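Local structure of excretory-secretory protein 2 (Ancylostoma ceylanicum, 3NSW) at residues A[17-22]-A[101-106]; A[40-45]-A[83-88]; A[79-82]-A[87-90]. The protein is secreted by a hookworm and, with its netrin-like fold, probably acts as an immunomodulator. One frame throughout, in Å; residues are numbered along the deposited sequence. Where two conformers were deposited one is given.

Interaction 1. Residues A[17-22]-A[101-106]; sequences EDINDV and KDLLKE
Ile19 reaches from one short helix to the other and meets Leu103 and Leu104 with a single methyl group. Its CB already points at residues 101-106. From there CG1 runs anti to the carbonyl carbon (chi1 -69°) and the chain stays extended at the next bond (chi2 162°), which carries CD1 straight across the gap; the CG2 branch leaves anti to the backbone N and does not make the contact. CD1 touches the root of Leu103, lying 3.7 Å from Leu103 CB, with Leu103 O a little farther at 3.9 Å, so the methyl sits at the base of the side chain, close to the backbone. On Leu104 it meets one branch, with Ile19 CD1 4.2 Å from Leu104 CD2. The contact is small and wholly apolar. The helix receiving it ends here in a Schellman motif: Lys105 takes positive phi, Glu106 N bonds Lys101 O at 2.9 Å, and a weak bond runs from Lys105 N to Asp102 O. Arg44, on strand 37-45, holds this C-terminus by a hydrogen bond to Glu106 O. Ile14 and Val48 also pack on Ile19. Helix 16-20 thus turns Ile19 to helix 98-104 and Asp18 to Phe89 of strand 88-92, which Val22 also touches, and Asp21 just after the helix is salt-bridged to Lys82 at the end of strand 75-82.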
ATOM      1  N   GLU A  17       4.546  14.186   1.118  1.00 35.47           N
ATOM      2  CA  GLU A  17       3.452  14.363   2.079  1.00 42.51           C
ATOM      3  C   GLU A  17       2.709  13.052   2.325  1.00 39.81           C
ATOM      4  O   GLU A  17       2.290  12.769   3.453  1.00 39.31           O
ATOM      5  CB  GLU A  17       2.450  15.425   1.609  1.00 37.80           C
ATOM      6  CG  GLU A  17       3.064  16.698   1.094  1.00 59.47           C
ATOM      7  CD  GLU A  17       3.206  16.709  -0.411  1.00 52.36           C
ATOM      8  OE1 GLU A  17       2.201  16.999  -1.095  1.00 51.34           O
ATOM      9  OE2 GLU A  17       4.320  16.438  -0.911  1.00 48.34           O
ATOM     10  N   ASP A  18       2.540  12.262   1.263  1.00 37.59           N
ATOM     11  CA  ASP A  18       1.838  10.990   1.354  1.00 29.97           C
ATOM     12  C   ASP A  18       2.656   9.998   2.178  1.00 28.47           C
ATOM     13  O   ASP A  18       2.129   9.354   3.083  1.00 29.51           O
ATOM     14  CB  ASP A  18       1.538  10.438  -0.045  1.00 32.80           C
ATOM     15  CG  ASP A  18       0.846  11.453  -0.938  1.00 41.11           C
ATOM     16  OD1 ASP A  18      -0.202  11.994  -0.518  1.00 39.80           O
ATOM     17  OD2 ASP A  18       1.349  11.719  -2.056  1.00 33.32           O
ATOM     18  N   ILE A  19       3.949   9.924   1.869  1.00 24.70           N
ATOM     19  CA  ILE A  19       4.900   9.073   2.578  1.00 28.26           C
ATOM     20  C   ILE A  19       5.010   9.424   4.066  1.00 36.27           C
ATOM     21  O   ILE A  19       5.001   8.535   4.914  1.00 27.31           O
ATOM     22  CB  ILE A  19       6.285   9.125   1.919  1.00 28.77           C
ATOM     23  CG1 ILE A  19       6.230   8.436   0.544  1.00 27.91           C
ATOM     24  CG2 ILE A  19       7.335   8.432   2.799  1.00 30.51           C
ATOM     25  CD1 ILE A  19       7.400   8.801  -0.356  1.00 26.01           C
ATOM     26  N   ASN A  20       5.107  10.714   4.376  1.00 33.50           N
ATOM     27  CA  ASN A  20       5.241  11.159   5.767  1.00 37.13           C
ATOM     28  C   ASN A  20       4.025  10.865   6.630  1.00 31.01           C
ATOM     29  O   ASN A  20       4.142  10.757   7.846  1.00 36.54           O
ATOM     30  CB  ASN A  20       5.556  12.653   5.829  1.00 34.11           C
ATOM     31  CG  ASN A  20       6.947  12.967   5.379  1.00 32.70           C
ATOM     32  OD1 ASN A  20       7.786  12.077   5.205  1.00 52.01           O
ATOM     33  ND2 ASN A  20       7.228  14.258   5.212  1.00 51.97           N
ATOM     34  N   ASP A  21       2.859  10.730   6.004  1.00 29.55           N
ATOM     35  CA  ASP A  21       1.637  10.533   6.756  1.00 34.57           C
ATOM     36  C   ASP A  21       1.215   9.080   6.973  1.00 29.60           C
ATOM     37  O   ASP A  21       0.189   8.825   7.594  1.00 27.77           O
ATOM     38  CB  ASP A  21       0.489  11.305   6.144  1.00 36.92           C
ATOM     39  CG  ASP A  21      -0.558  11.630   7.164  1.00 40.36           C
ATOM     40  OD1 ASP A  21      -0.161  12.057   8.265  1.00 35.75           O
ATOM     41  OD2 ASP A  21      -1.750  11.406   6.899  1.00 30.90           O
ATOM     42  N   VAL A  22       2.005   8.142   6.473  1.00 26.40           N
ATOM     43  CA  VAL A  22       1.740   6.723   6.730  1.00 24.03           C
ATOM     44  C   VAL A  22       2.797   6.133   7.659  1.00 24.98           C
ATOM     45  O   VAL A  22       3.825   6.758   7.908  1.00 25.26           O
ATOM     46  CB  VAL A  22       1.559   5.907   5.414  1.00 26.30           C
ATOM     47  CG1 VAL A  22       0.327   6.405   4.656  1.00 25.56           C
ATOM     48  CG2 VAL A  22       2.807   5.968   4.521  1.00 23.23           C
ATOM     49  N   LYS A 101      10.578   6.735  -7.331  1.00 27.40           N
ATOM     50  CA  LYS A 101      11.611   5.769  -6.947  1.00 29.74           C
ATOM     51  C   LYS A 101      12.596   6.376  -5.945  1.00 28.16           C
ATOM     52  O   LYS A 101      12.904   5.761  -4.927  1.00 33.53           O
ATOM     53  CB  LYS A 101      12.336   5.218  -8.177  1.00 34.45           C
ATOM     54  CG  LYS A 101      11.446   4.363  -9.066  1.00 34.35           C
ATOM     55  CD  LYS A 101      12.210   3.776 -10.247  1.00 35.12           C
ATOM     56  CE  LYS A 101      11.295   2.933 -11.128  1.00 38.48           C
ATOM     57  NZ  LYS A 101      12.002   2.444 -12.348  1.00 38.53           N
ATOM     58  N   ASP A 102      13.036   7.606  -6.211  1.00 32.96           N
ATOM     59  CA  ASP A 102      13.917   8.342  -5.299  1.00 29.25           C
ATOM     60  C   ASP A 102      13.285   8.626  -3.929  1.00 37.05           C
ATOM     61  O   ASP A 102      13.957   8.490  -2.905  1.00 35.56           O
ATOM     62  CB  ASP A 102      14.409   9.646  -5.949  1.00 38.42           C
ATOM     63  CG  ASP A 102      15.413   9.418  -7.075  1.00 53.41           C
ATOM     64  OD1 ASP A 102      15.969   8.302  -7.206  1.00 45.55           O
ATOM     65  OD2 ASP A 102      15.661  10.382  -7.832  1.00 45.87           O
ATOM     66  N   LEU A 103      11.999   8.997  -3.909  1.00 33.03           N
ATOM     67  CA  LEU A 103      11.276   9.249  -2.655  1.00 36.77           C
ATOM     68  C   LEU A 103      11.186   7.989  -1.807  1.00 32.30           C
ATOM     69  O   LEU A 103      11.239   8.050  -0.575  1.00 34.24           O
ATOM     70  CB  LEU A 103       9.856   9.772  -2.919  1.00 32.85           C
ATOM     71  CG  LEU A 103       9.666  11.219  -3.380  1.00 36.84           C
ATOM     72  CD1 LEU A 103       8.206  11.500  -3.610  1.00 36.07           C
ATOM     73  CD2 LEU A 103      10.249  12.209  -2.381  1.00 42.17           C
ATOM     74  N   LEU A 104      11.032   6.856  -2.483  1.00 28.96           N
ATOM     75  CA  LEU A 104      10.905   5.558  -1.836  1.00 27.25           C
ATOM     76  C   LEU A 104      12.268   4.941  -1.526  1.00 30.58           C
ATOM     77  O   LEU A 104      12.355   3.915  -0.838  1.00 27.28           O
ATOM     78  CB  LEU A 104      10.092   4.610  -2.731  1.00 26.28           C
ATOM     79  CG  LEU A 104       8.621   4.975  -2.956  1.00 27.16           C
ATOM     80  CD1 LEU A 104       8.010   4.062  -4.014  1.00 27.34           C
ATOM     81  CD2 LEU A 104       7.853   4.880  -1.647  1.00 23.06           C
ATOM     82  N   LYS A 105      13.323   5.587  -2.023  1.00 30.59           N
ATOM     83  CA  LYS A 105      14.686   5.038  -1.988  1.00 34.62           C
ATOM     84  C   LYS A 105      14.680   3.607  -2.543  1.00 31.21           C
ATOM     85  O   LYS A 105      15.248   2.693  -1.950  1.00 36.23           O
ATOM     86  CB  LYS A 105      15.275   5.103  -0.570  1.00 39.82           C
ATOM     87  CG  LYS A 105      15.775   6.487  -0.138  1.00 49.29           C
ATOM     88  CD  LYS A 105      14.643   7.430   0.236  1.00 52.41           C
ATOM     89  CE  LYS A 105      15.145   8.844   0.480  1.00 60.44           C
ATOM     90  NZ  LYS A 105      15.619   9.030   1.879  1.00 75.02           N
ATOM     91  N   GLU A 106      14.015   3.431  -3.683  1.00 32.66           N
ATOM     92  CA  GLU A 106      13.880   2.129  -4.320  1.00 33.36           C
ATOM     93  C   GLU A 106      15.237   1.501  -4.656  1.00 41.85           C
ATOM     94  O   GLU A 106      15.394   0.282  -4.568  1.00 37.08           O
ATOM     95  CB  GLU A 106      13.041   2.247  -5.585  1.00 37.83           C
ATOM     96  CG  GLU A 106      12.622   0.909  -6.153  1.00 47.51           C
ATOM     97  CD  GLU A 106      12.469   0.939  -7.654  1.00 57.63           C
ATOM     98  OE1 GLU A 106      11.369   0.606  -8.141  1.00 44.74           O
ATOM     99  OE2 GLU A 106      13.446   1.302  -8.343  1.00 56.90           O
TER

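Interaction 2. Residues A[40-45]-A[83-88]; sequences LQYWRL and SGNQDC
The Tyr42 ring and the Asn85 amide approach from opposite directions with their planes only 27° apart, nearly coplanar. At the phenol edge, in the plane of the ring, lies water 1, while Trp56 meets Tyr42 edge-to-face and Ala26, Val28 and Leu79 pack around it. Asn85 ND2 donates to Tyr42 OH in a long bond of 3.3 Å that is fairly straight (162°), and the hydroxyl lies in the amide plane. The water closes a small ring of polar atoms: it is 2.6 Å from Tyr42 OH and donates to Asn85 OD1 at 2.7 Å. Both ends of the amide are therefore engaged, which fixes its flip, and ND2 has its stronger acceptor in Thr61 O on strand 59-63. Leu40 CD1 lies beside the amide, 4.3 Å from Asn85 ND2. With CG placed anti to the carbonyl carbon (chi1 -81°), the Asn85 amide projects from the turn toward strand 37-45. Asn85 has positive phi and, with Gln86, faces Lys82 as a G1 beta bulge. The loop between strands 75-82 and 88-92 is thereby tied to strand 37-45 and to strand 59-63, an outermost strand of the sheet, an arrangement consistent with the OB-like beta barrel of netrin-like domains.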
ATOM      1  N   LEU A  40      -2.690 -10.106   0.222  1.00 18.66           N
ATOM      2  CA  LEU A  40      -1.420  -9.484  -0.159  1.00 17.02           C
ATOM      3  C   LEU A  40      -0.214 -10.370   0.125  1.00 19.45           C
ATOM      4  O   LEU A  40      -0.148 -11.065   1.159  1.00 23.63           O
ATOM      5  CB  LEU A  40      -1.208  -8.179   0.624  1.00 20.07           C
ATOM      6  CG  LEU A  40      -2.315  -7.131   0.576  1.00 19.39           C
ATOM      7  CD1 LEU A  40      -1.980  -5.971   1.511  1.00 24.35           C
ATOM      8  CD2 LEU A  40      -2.504  -6.641  -0.856  1.00 19.85           C
ATOM      9  N   GLN A  41       0.730 -10.336  -0.806  1.00 19.31           N
ATOM     10  CA  GLN A  41       2.077 -10.828  -0.581  1.00 20.05           C
ATOM     11  C   GLN A  41       2.980  -9.611  -0.454  1.00 19.04           C
ATOM     12  O   GLN A  41       2.982  -8.742  -1.322  1.00 19.42           O
ATOM     13  CB  GLN A  41       2.538 -11.702  -1.758  1.00 26.13           C
ATOM     14  CG  GLN A  41       4.043 -11.963  -1.814  1.00 35.87           C
ATOM     15  CD  GLN A  41       4.495 -13.062  -0.861  1.00 39.62           C
ATOM     16  OE1 GLN A  41       3.931 -14.152  -0.844  1.00 40.03           O
ATOM     17  NE2 GLN A  41       5.521 -12.774  -0.067  1.00 39.10           N
ATOM     18  N   TYR A  42       3.747  -9.552   0.626  1.00 16.41           N
ATOM     19  CA  TYR A  42       4.694  -8.454   0.832  1.00 16.65           C
ATOM     20  C   TYR A  42       6.073  -8.851   0.332  1.00 21.25           C
ATOM     21  O   TYR A  42       6.587  -9.910   0.690  1.00 27.16           O
ATOM     22  CB  TYR A  42       4.790  -8.118   2.323  1.00 17.87           C
ATOM     23  CG  TYR A  42       3.627  -7.305   2.818  1.00 17.35           C
ATOM     24  CD1 TYR A  42       3.737  -5.923   2.963  1.00 18.67           C
ATOM     25  CD2 TYR A  42       2.413  -7.918   3.139  1.00 25.56           C
ATOM     26  CE1 TYR A  42       2.662  -5.163   3.417  1.00 20.24           C
ATOM     27  CE2 TYR A  42       1.334  -7.172   3.586  1.00 27.14           C
ATOM     28  CZ  TYR A  42       1.467  -5.803   3.732  1.00 25.91           C
ATOM     29  OH  TYR A  42       0.403  -5.074   4.179  1.00 24.56           O
ATOM     30  N   TRP A  43       6.676  -7.981  -0.471  1.00 17.58           N
ATOM     31  CA  TRP A  43       8.015  -8.210  -0.997  1.00 18.18           C
ATOM     32  C   TRP A  43       9.068  -7.415  -0.252  1.00 24.68           C
ATOM     33  O   TRP A  43      10.195  -7.886  -0.077  1.00 23.14           O
ATOM     34  CB  TRP A  43       8.077  -7.861  -2.486  1.00 18.87           C
ATOM     35  CG  TRP A  43       7.136  -8.672  -3.319  1.00 21.92           C
ATOM     36  CD1 TRP A  43       6.009  -8.224  -3.957  1.00 26.53           C
ATOM     37  CD2 TRP A  43       7.228 -10.078  -3.600  1.00 24.43           C
ATOM     38  NE1 TRP A  43       5.402  -9.264  -4.622  1.00 22.82           N
ATOM     39  CE2 TRP A  43       6.126 -10.409  -4.425  1.00 22.12           C
ATOM     40  CE3 TRP A  43       8.135 -11.083  -3.246  1.00 25.22           C
ATOM     41  CZ2 TRP A  43       5.903 -11.711  -4.900  1.00 24.19           C
ATOM     42  CZ3 TRP A  43       7.915 -12.386  -3.720  1.00 32.97           C
ATOM     43  CH2 TRP A  43       6.806 -12.682  -4.538  1.00 27.34           C
ATOM     44  N   ARG A  44       8.707  -6.206   0.179  1.00 19.92           N
ATOM     45  CA  ARG A  44       9.688  -5.287   0.736  1.00 21.61           C
ATOM     46  C   ARG A  44       8.949  -4.203   1.496  1.00 19.16           C
ATOM     47  O   ARG A  44       7.884  -3.787   1.076  1.00 19.37           O
ATOM     48  CB  ARG A  44      10.453  -4.626  -0.416  1.00 17.42           C
ATOM     49  CG  ARG A  44      11.419  -3.527   0.010  1.00 28.96           C
ATOM     50  CD  ARG A  44      12.157  -2.992  -1.189  1.00 29.29           C
ATOM     51  NE  ARG A  44      13.044  -1.897  -0.819  1.00 29.44           N
ATOM     52  CZ  ARG A  44      13.744  -1.193  -1.699  1.00 28.78           C
ATOM     53  NH1 ARG A  44      13.647  -1.474  -2.992  1.00 25.52           N
ATOM     54  NH2 ARG A  44      14.532  -0.214  -1.290  1.00 29.83           N
ATOM     55  N   LEU A  45       9.515  -3.750   2.609  1.00 19.45           N
ATOM     56  CA  LEU A  45       9.034  -2.499   3.211  1.00 22.83           C
ATOM     57  C   LEU A  45      10.096  -1.471   2.885  1.00 26.40           C
ATOM     58  O   LEU A  45      11.280  -1.699   3.168  1.00 26.26           O
ATOM     59  CB  LEU A  45       8.884  -2.628   4.729  1.00 23.95           C
ATOM     60  CG  LEU A  45       7.964  -3.697   5.326  1.00 37.12           C
ATOM     61  CD1 LEU A  45       7.760  -3.398   6.792  1.00 35.62           C
ATOM     62  CD2 LEU A  45       6.637  -3.738   4.621  1.00 27.79           C
ATOM     63  N   SER A  83      -0.926   2.257  10.671  1.00 24.84           N
ATOM     64  CA  SER A  83      -1.018   0.979  11.390  1.00 30.37           C
ATOM     65  C   SER A  83      -2.397   0.325  11.271  1.00 30.90           C
ATOM     66  O   SER A  83      -3.417   1.011  11.297  1.00 29.86           O
ATOM     67  CB  SER A  83      -0.626   1.171  12.859  1.00 35.53           C
ATOM     68  OG  SER A  83       0.721   1.605  12.950  1.00 52.02           O
ATOM     69  N   GLY A  84      -2.417  -0.996  11.108  1.00 29.24           N
ATOM     70  CA  GLY A  84      -3.658  -1.740  10.889  1.00 33.17           C
ATOM     71  C   GLY A  84      -4.161  -1.698   9.458  1.00 31.93           C
ATOM     72  O   GLY A  84      -5.299  -2.108   9.176  1.00 30.81           O
ATOM     73  N   ASN A  85      -3.308  -1.217   8.549  1.00 24.07           N
ATOM     74  CA  ASN A  85      -3.651  -1.092   7.127  1.00 20.13           C
ATOM     75  C   ASN A  85      -4.898  -0.244   6.939  1.00 23.65           C
ATOM     76  O   ASN A  85      -5.870  -0.652   6.283  1.00 30.62           O
ATOM     77  CB  ASN A  85      -3.798  -2.463   6.459  1.00 19.21           C
ATOM     78  CG  ASN A  85      -2.455  -3.069   6.080  1.00 28.75           C
ATOM     79  OD1 ASN A  85      -1.399  -2.503   6.371  1.00 26.28           O
ATOM     80  ND2 ASN A  85      -2.493  -4.224   5.434  1.00 27.78           N
ATOM     81  N   GLN A  86      -4.823   0.949   7.509  1.00 25.21           N
ATOM     82  CA  GLN A  86      -5.894   1.911   7.346  0.50 29.68           C
ATOM     83  C   GLN A  86      -5.360   3.214   6.762  1.00 23.79           C
ATOM     84  O   GLN A  86      -4.138   3.441   6.728  1.00 25.83           O
ATOM     85  CB  GLN A  86      -6.674   2.099   8.653  0.50 32.81           C
ATOM     86  CG  GLN A  86      -6.010   2.962   9.705  0.50 27.09           C
ATOM     87  CD  GLN A  86      -6.778   2.943  11.007  0.50 36.08           C
ATOM     88  OE1 GLN A  86      -6.855   1.915  11.680  0.50 53.63           O
ATOM     89  NE2 GLN A  86      -7.351   4.079  11.371  0.50 20.69           N
ATOM     90  N   ASP A  87      -6.280   4.036   6.248  1.00 19.99           N
ATOM     91  CA  ASP A  87      -5.950   5.279   5.529  1.00 20.03           C
ATOM     92  C   ASP A  87      -4.834   5.061   4.515  1.00 23.09           C
ATOM     93  O   ASP A  87      -3.819   5.782   4.517  1.00 21.25           O
ATOM     94  CB  ASP A  87      -5.552   6.393   6.507  1.00 26.20           C
ATOM     95  CG  ASP A  87      -6.737   6.995   7.233  1.00 38.82           C
ATOM     96  OD1 ASP A  87      -7.857   7.041   6.672  1.00 36.14           O
ATOM     97  OD2 ASP A  87      -6.538   7.447   8.381  1.00 41.34           O
ATOM     98  N   CYS A  88      -5.022   4.063   3.652  1.00 18.93           N
ATOM     99  CA  CYS A  88      -3.965   3.640   2.774  1.00 16.98           C
ATOM    100  C   CYS A  88      -4.015   4.388   1.455  1.00 16.90           C
ATOM    101  O   CYS A  88      -5.089   4.821   1.002  1.00 20.72           O
ATOM    102  CB  CYS A  88      -4.060   2.122   2.511  1.00 21.03           C
ATOM    103  SG  CYS A  88      -3.941   1.091   3.998  1.00 24.09           S
TER
HETATM  104  O   HOH W   1       0.749  -2.592   4.774  1.00 20.20           O

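Interaction 3. Residues A[79-82]-A[87-90]; sequences LGCK and DCFV
Gly80 and Phe89 form an antiparallel hydrogen-bonded pair, with Gly80 N to Phe89 O and Phe89 N to Gly80 O both 2.9 Å. The Phe89 ring folds back over its partner: with CG set between the backbone N and carbonyl carbon (chi1 70°), one face comes to lie on Gly80 CA, 3.7 Å from the ring centroid and 15° off its normal, a CH-pi contact whose close approach the bare CA of Gly80 permits. On the reverse face, Cys81 SG and Cys88 SG are joined at 2.1 Å with a wide chi3 of 115°, a covalent cross-link between neighbouring strands. Beside it Leu79 CD1 packs on Val90 CG2 at 3.8 Å and on Cys88 CB. Toward the turn, Lys82 lies across Asp87. Their salt bridge is long, Lys82 NZ to Asp87 OD2 being 4.0 Å, and the ammonium has its stronger partner in Asp21 OD2; water 2 donates to Asp87 O at 2.6 Å and accepts a weak bond from Lys82 NZ. In the next shell Leu40, Tyr42 and Leu62 touch Leu79, and Leu11 touches Phe89. The hairpin lies inside the mixed sheet: strand 75-82 pairs antiparallel with strand 24-33 on its other edge, and strand 88-92 runs parallel to the short strand 9-10.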
ATOM      1  N   LEU A  79       2.041   0.252  -1.575  1.00 15.51           N
ATOM      2  CA  LEU A  79       0.932   0.394  -0.640  1.00 13.84           C
ATOM      3  C   LEU A  79       1.443   1.129   0.577  1.00 17.22           C
ATOM      4  O   LEU A  79       2.334   0.624   1.260  1.00 19.18           O
ATOM      5  CB  LEU A  79       0.436  -0.996  -0.218  1.00 13.28           C
ATOM      6  CG  LEU A  79      -0.657  -1.029   0.866  1.00 15.57           C
ATOM      7  CD1 LEU A  79      -1.977  -0.410   0.345  1.00 19.08           C
ATOM      8  CD2 LEU A  79      -0.876  -2.452   1.386  1.00 21.63           C
ATOM      9  N   GLY A  80       0.896   2.322   0.836  1.00 16.43           N
ATOM     10  CA  GLY A  80       1.320   3.124   1.992  1.00 17.74           C
ATOM     11  C   GLY A  80       0.202   3.087   3.006  1.00 20.91           C
ATOM     12  O   GLY A  80      -0.921   3.418   2.664  1.00 20.55           O
ATOM     13  N   CYS A  81       0.475   2.663   4.236  1.00 18.07           N
ATOM     14  CA  CYS A  81      -0.622   2.509   5.210  1.00 20.95           C
ATOM     15  C   CYS A  81      -0.287   3.025   6.603  1.00 18.73           C
ATOM     16  O   CYS A  81       0.842   2.922   7.042  1.00 17.91           O
ATOM     17  CB  CYS A  81      -1.073   1.047   5.324  1.00 29.53           C
ATOM     18  SG  CYS A  81      -1.985   0.352   3.896  1.00 28.22           S
ATOM     19  N   LYS A  82      -1.285   3.569   7.304  1.00 19.67           N
ATOM     20  CA  LYS A  82      -1.146   3.750   8.754  1.00 19.79           C
ATOM     21  C   LYS A  82      -1.317   2.376   9.408  1.00 19.72           C
ATOM     22  O   LYS A  82      -1.803   1.440   8.773  1.00 22.66           O
ATOM     23  CB  LYS A  82      -2.176   4.754   9.298  1.00 19.26           C
ATOM     24  CG  LYS A  82      -2.016   6.131   8.713  1.00 20.96           C
ATOM     25  CD  LYS A  82      -3.049   7.096   9.297  1.00 17.76           C
ATOM     26  CE  LYS A  82      -2.750   8.521   8.884  1.00 35.92           C
ATOM     27  NZ  LYS A  82      -2.930   8.746   7.433  1.00 35.24           N
ATOM     28  N   ASP A  87      -6.280   4.036   6.248  1.00 19.99           N
ATOM     29  CA  ASP A  87      -5.950   5.279   5.529  1.00 20.03           C
ATOM     30  C   ASP A  87      -4.834   5.061   4.515  1.00 23.09           C
ATOM     31  O   ASP A  87      -3.819   5.782   4.517  1.00 21.25           O
ATOM     32  CB  ASP A  87      -5.552   6.393   6.507  1.00 26.20           C
ATOM     33  CG  ASP A  87      -6.737   6.995   7.233  1.00 38.82           C
ATOM     34  OD1 ASP A  87      -7.857   7.041   6.672  1.00 36.14           O
ATOM     35  OD2 ASP A  87      -6.538   7.447   8.381  1.00 41.34           O
ATOM     36  N   CYS A  88      -5.022   4.063   3.652  1.00 18.93           N
ATOM     37  CA  CYS A  88      -3.965   3.640   2.774  1.00 16.98           C
ATOM     38  C   CYS A  88      -4.015   4.388   1.455  1.00 16.90           C
ATOM     39  O   CYS A  88      -5.089   4.821   1.002  1.00 20.72           O
ATOM     40  CB  CYS A  88      -4.060   2.122   2.511  1.00 21.03           C
ATOM     41  SG  CYS A  88      -3.941   1.091   3.998  1.00 24.09           S
ATOM     42  N   PHE A  89      -2.836   4.558   0.858  1.00 18.00           N
ATOM     43  CA  PHE A  89      -2.738   4.927  -0.547  1.00 16.20           C
ATOM     44  C   PHE A  89      -2.155   3.774  -1.378  1.00 15.61           C
ATOM     45  O   PHE A  89      -1.398   2.936  -0.864  1.00 17.09           O
ATOM     46  CB  PHE A  89      -1.953   6.244  -0.758  1.00 20.94           C
ATOM     47  CG  PHE A  89      -0.460   6.156  -0.475  1.00 20.24           C
ATOM     48  CD1 PHE A  89       0.417   5.510  -1.369  1.00 21.64           C
ATOM     49  CD2 PHE A  89       0.069   6.739   0.670  1.00 21.57           C
ATOM     50  CE1 PHE A  89       1.793   5.441  -1.108  1.00 24.71           C
ATOM     51  CE2 PHE A  89       1.436   6.685   0.940  1.00 23.99           C
ATOM     52  CZ  PHE A  89       2.305   6.033   0.052  1.00 26.06           C
ATOM     53  N   VAL A  90      -2.529   3.731  -2.652  1.00 18.25           N
ATOM     54  CA  VAL A  90      -2.127   2.631  -3.544  1.00 18.38           C
ATOM     55  C   VAL A  90      -1.693   3.207  -4.888  1.00 16.73           C
ATOM     56  O   VAL A  90      -2.356   4.094  -5.429  1.00 21.56           O
ATOM     57  CB  VAL A  90      -3.310   1.650  -3.794  1.00 21.11           C
ATOM     58  CG1 VAL A  90      -2.807   0.399  -4.536  1.00 24.68           C
ATOM     59  CG2 VAL A  90      -3.983   1.256  -2.485  1.00 22.59           C
TER
HETATM   60  O   HOH W   2      -2.466   8.045   4.626  1.00 25.76           O

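All three contacts involve buried residues, but their chemistry differs. Interaction 3 is the most extensive, a piece of sheet held by backbone bonds and a disulfide near the centre of the chain. Interaction 2 continues from the same hairpin, sharing Asp87 and Cys88 with it, and relies on one amide, one phenol and a water to reach strand 37-45. Interaction 1 lies farther out, between two helices, and is purely apolar. Its own contact is small, and polar links from the end of helix 16-20 and from the C-terminus tie its surroundings to the sheet that carries the other two.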